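Local coordinates for protein Alpha/beta hydrolase (Pseudomonas aeruginosa PAO1, PDB 4R1D) that probably acts as a calcium-binding lipase effector of the H2 type VI secretion system, held in check in its producer by the partner protein Tli4, at residues Y200-W205 against K554-A559. Numbering follows the deposited sequence.
Sequences YQFDVW and KITQLA. With CA (calcium ion), chain C.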
ATOM      1  N   TYR A 200     -14.153  30.202 -11.891  1.00 18.79           N
ATOM      2  CA  TYR A 200     -12.901  29.540 -11.515  1.00 20.77           C
ATOM      3  C   TYR A 200     -12.459  28.499 -12.535  1.00 24.39           C
ATOM      4  O   TYR A 200     -13.287  27.917 -13.223  1.00 19.59           O
ATOM      5  CB  TYR A 200     -13.044  28.868 -10.152  1.00 20.64           C
ATOM      6  CG  TYR A 200     -13.302  29.837  -9.037  1.00 19.19           C
ATOM      7  CD1 TYR A 200     -12.254  30.401  -8.320  1.00 23.83           C
ATOM      8  CD2 TYR A 200     -14.599  30.203  -8.709  1.00 25.65           C
ATOM      9  CE1 TYR A 200     -12.494  31.298  -7.295  1.00 24.94           C
ATOM     10  CE2 TYR A 200     -14.845  31.094  -7.690  1.00 26.89           C
ATOM     11  CZ  TYR A 200     -13.794  31.640  -6.990  1.00 26.72           C
ATOM     12  OH  TYR A 200     -14.056  32.526  -5.976  1.00 34.27           O
ATOM     13  N   GLN A 201     -11.149  28.280 -12.638  1.00 23.61           N
ATOM     14  CA  GLN A 201     -10.629  27.206 -13.479  1.00 20.12           C
ATOM     15  C   GLN A 201     -10.230  26.020 -12.608  1.00 21.54           C
ATOM     16  O   GLN A 201      -9.258  26.089 -11.846  1.00 22.24           O
ATOM     17  CB  GLN A 201      -9.431  27.678 -14.312  1.00 26.37           C
ATOM     18  CG  GLN A 201      -9.760  28.772 -15.328  1.00 38.40           C
ATOM     19  CD  GLN A 201      -9.925  30.145 -14.693  1.00 43.51           C
ATOM     20  OE1 GLN A 201      -9.482  30.376 -13.571  1.00 46.42           O
ATOM     21  NE2 GLN A 201     -10.567  31.060 -15.411  1.00 48.08           N
ATOM     22  N   PHE A 202     -10.992  24.936 -12.704  1.00 20.52           N
ATOM     23  CA  PHE A 202     -10.719  23.762 -11.893  1.00 15.60           C
ATOM     24  C   PHE A 202      -9.788  22.857 -12.676  1.00 17.93           C
ATOM     25  O   PHE A 202      -9.950  22.700 -13.877  1.00 19.01           O
ATOM     26  CB  PHE A 202     -12.009  23.011 -11.584  1.00 15.53           C
ATOM     27  CG  PHE A 202     -13.027  23.829 -10.840  1.00 16.43           C
ATOM     28  CD1 PHE A 202     -13.107  23.770  -9.455  1.00 15.50           C
ATOM     29  CD2 PHE A 202     -13.905  24.661 -11.524  1.00 19.39           C
ATOM     30  CE1 PHE A 202     -14.047  24.521  -8.768  1.00 18.33           C
ATOM     31  CE2 PHE A 202     -14.849  25.420 -10.837  1.00 17.66           C
ATOM     32  CZ  PHE A 202     -14.922  25.343  -9.463  1.00 17.71           C
ATOM     33  N   ASP A 203      -8.811  22.280 -11.991  1.00 16.17           N
ATOM     34  CA  ASP A 203      -7.935  21.258 -12.566  1.00 15.88           C
ATOM     35  C   ASP A 203      -7.815  20.129 -11.544  1.00 13.49           C
ATOM     36  O   ASP A 203      -7.593  20.394 -10.361  1.00 15.42           O
ATOM     37  CB  ASP A 203      -6.528  21.811 -12.786  1.00 14.65           C
ATOM     38  CG  ASP A 203      -6.430  22.756 -13.973  1.00 22.52           C
ATOM     39  OD1 ASP A 203      -7.221  22.636 -14.929  1.00 21.87           O
ATOM     40  OD2 ASP A 203      -5.517  23.610 -13.957  1.00 23.43           O
ATOM     41  N   VAL A 204      -7.938  18.887 -11.995  1.00 13.56           N
ATOM     42  CA  VAL A 204      -7.853  17.746 -11.076  1.00 16.38           C
ATOM     43  C   VAL A 204      -6.428  17.204 -11.014  1.00 17.17           C
ATOM     44  O   VAL A 204      -5.876  16.796 -12.036  1.00 18.11           O
ATOM     45  CB  VAL A 204      -8.777  16.603 -11.515  1.00 14.23           C
ATOM     46  CG1 VAL A 204      -8.686  15.432 -10.527  1.00 15.10           C
ATOM     47  CG2 VAL A 204     -10.242  17.102 -11.636  1.00 15.02           C
ATOM     48  N   TRP A 205      -5.857  17.186  -9.810  1.00 14.09           N
ATOM     49  CA  TRP A 205      -4.519  16.654  -9.576  1.00 17.12           C
ATOM     50  C   TRP A 205      -4.668  15.406  -8.723  1.00 15.72           C
ATOM     51  O   TRP A 205      -5.571  15.326  -7.901  1.00 16.02           O
ATOM     52  CB  TRP A 205      -3.660  17.680  -8.835  1.00 16.80           C
ATOM     53  CG  TRP A 205      -3.377  18.892  -9.660  1.00 14.83           C
ATOM     54  CD1 TRP A 205      -4.239  19.915  -9.931  1.00 17.65           C
ATOM     55  CD2 TRP A 205      -2.145  19.214 -10.323  1.00 15.31           C
ATOM     56  NE1 TRP A 205      -3.616  20.860 -10.717  1.00 16.54           N
ATOM     57  CE2 TRP A 205      -2.335  20.447 -10.980  1.00 14.55           C
ATOM     58  CE3 TRP A 205      -0.902  18.576 -10.427  1.00 17.54           C
ATOM     59  CZ2 TRP A 205      -1.326  21.064 -11.723  1.00 18.57           C
ATOM     60  CZ3 TRP A 205       0.100  19.186 -11.169  1.00 19.99           C
ATOM     61  CH2 TRP A 205      -0.122  20.416 -11.815  1.00 17.46           C
ATOM     62  N   LYS A 554     -20.762  23.468  -4.158  1.00 15.73           N
ATOM     63  CA  LYS A 554     -21.099  24.085  -2.883  1.00 17.78           C
ATOM     64  C   LYS A 554     -19.877  24.672  -2.162  1.00 18.19           C
ATOM     65  O   LYS A 554     -19.907  25.820  -1.710  1.00 16.23           O
ATOM     66  CB  LYS A 554     -21.861  23.110  -1.991  1.00 16.13           C
ATOM     67  CG  LYS A 554     -23.284  22.793  -2.493  1.00 17.83           C
ATOM     68  CD  LYS A 554     -24.172  24.045  -2.507  1.00 17.52           C
ATOM     69  CE  LYS A 554     -25.610  23.715  -2.922  1.00 18.78           C
ATOM     70  NZ  LYS A 554     -26.571  24.850  -2.656  1.00 17.33           N
ATOM     71  N   ILE A 555     -18.793  23.898  -2.081  1.00 15.39           N
ATOM     72  CA  ILE A 555     -17.584  24.357  -1.407  1.00 16.84           C
ATOM     73  C   ILE A 555     -17.019  25.617  -2.067  1.00 15.74           C
ATOM     74  O   ILE A 555     -16.536  26.522  -1.392  1.00 15.89           O
ATOM     75  CB  ILE A 555     -16.509  23.244  -1.372  1.00 17.67           C
ATOM     76  CG1 ILE A 555     -16.989  22.108  -0.460  1.00 13.84           C
ATOM     77  CG2 ILE A 555     -15.131  23.826  -0.919  1.00 15.82           C
ATOM     78  CD1 ILE A 555     -16.308  20.740  -0.685  1.00 16.63           C
ATOM     79  N   THR A 556     -17.072  25.651  -3.390  1.00 15.46           N
ATOM     80  CA  THR A 556     -16.584  26.777  -4.190  1.00 15.39           C
ATOM     81  C   THR A 556     -17.246  28.122  -3.837  1.00 15.83           C
ATOM     82  O   THR A 556     -16.635  29.188  -3.987  1.00 16.40           O
ATOM     83  CB  THR A 556     -16.762  26.458  -5.697  1.00 17.59           C
ATOM     84  OG1 THR A 556     -15.956  25.319  -6.035  1.00 18.05           O
ATOM     85  CG2 THR A 556     -16.352  27.623  -6.568  1.00 15.12           C
ATOM     86  N   GLN A 557     -18.481  28.077  -3.356  1.00 16.30           N
ATOM     87  CA  GLN A 557     -19.174  29.304  -2.961  1.00 17.75           C
ATOM     88  C   GLN A 557     -18.396  30.053  -1.871  1.00 20.35           C
ATOM     89  O   GLN A 557     -18.548  31.265  -1.698  1.00 22.13           O
ATOM     90  CB  GLN A 557     -20.604  28.996  -2.516  1.00 19.10           C
ATOM     91  CG  GLN A 557     -21.411  28.174  -3.528  1.00 18.58           C
ATOM     92  CD  GLN A 557     -21.331  28.725  -4.952  1.00 18.03           C
ATOM     93  OE1 GLN A 557     -20.995  28.002  -5.901  1.00 19.64           O
ATOM     94  NE2 GLN A 557     -21.658  30.001  -5.109  1.00 16.07           N
ATOM     95  N   LEU A 558     -17.541  29.323  -1.157  1.00 19.50           N
ATOM     96  CA  LEU A 558     -16.715  29.897  -0.093  1.00 18.53           C
ATOM     97  C   LEU A 558     -15.423  30.546  -0.592  1.00 22.08           C
ATOM     98  O   LEU A 558     -14.746  31.244   0.161  1.00 24.17           O
ATOM     99  CB  LEU A 558     -16.379  28.827   0.950  1.00 19.35           C
ATOM    100  CG  LEU A 558     -17.616  28.236   1.623  1.00 23.81           C
ATOM    101  CD1 LEU A 558     -17.234  27.068   2.515  1.00 24.76           C
ATOM    102  CD2 LEU A 558     -18.349  29.315   2.422  1.00 26.29           C
ATOM    103  N   ALA A 559     -15.076  30.315  -1.851  1.00 22.49           N
ATOM    104  CA  ALA A 559     -13.808  30.804  -2.373  1.00 23.10           C
ATOM    105  C   ALA A 559     -13.852  32.321  -2.452  1.00 33.55           C
ATOM    106  O   ALA A 559     -14.870  32.890  -2.830  1.00 27.36           O
ATOM    107  CB  ALA A 559     -13.535  30.209  -3.744  1.00 24.46           C
TER
HETATM  108 CA    CA C 601      -9.324  22.106 -16.108  1.00 22.22          CA
HETATM  109  O   HOH W   1      -7.634  21.767 -18.019  1.00 29.64           O
HETATM  110  O   HOH W   2      -8.985  24.613 -16.856  1.00 28.46           O
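Thr556 reaches into the angle between two aromatic rings, its CG2 meeting Tyr200 CD2 at 3.8 Å and its OG1 meeting Phe202 CE1 at 3.4 Å. With OG1 beside its own backbone N (chi1 -63°), the hydroxyl lies in the plane of the Phe202 ring at its edge, while the methyl slides past Tyr200 obliquely. That hydroxyl is hydrogen-bonded to the carbonyl of Val552 one turn back, so a buried polar atom can border an aromatic edge. Leu49 of strand 48-54 touches Tyr200, Phe202 and Thr556. Tyr200 CZ, 3.6 Å from Ala559 CB, extends this close packing. The looser side is the type I turn itself, where Ala559 is partly exposed and Leu558 faces solvent. The contact thus joins helix 542-556 and the turn that follows it to the start of strand 201-206 and the residue before it, at one edge of the parallel alpha/beta-hydrolase sheet. Calcium is bound by Phe202 O at 2.4 Å and Asp203 OD1 at 2.5 Å, with Glu152, Asp156 and waters. Phe202 therefore serves two chemistries, its carbonyl ligating the metal and its ring buried among Leu49, Val51 and Leu155, consistent with a structural link between the calcium site and helix 542-556.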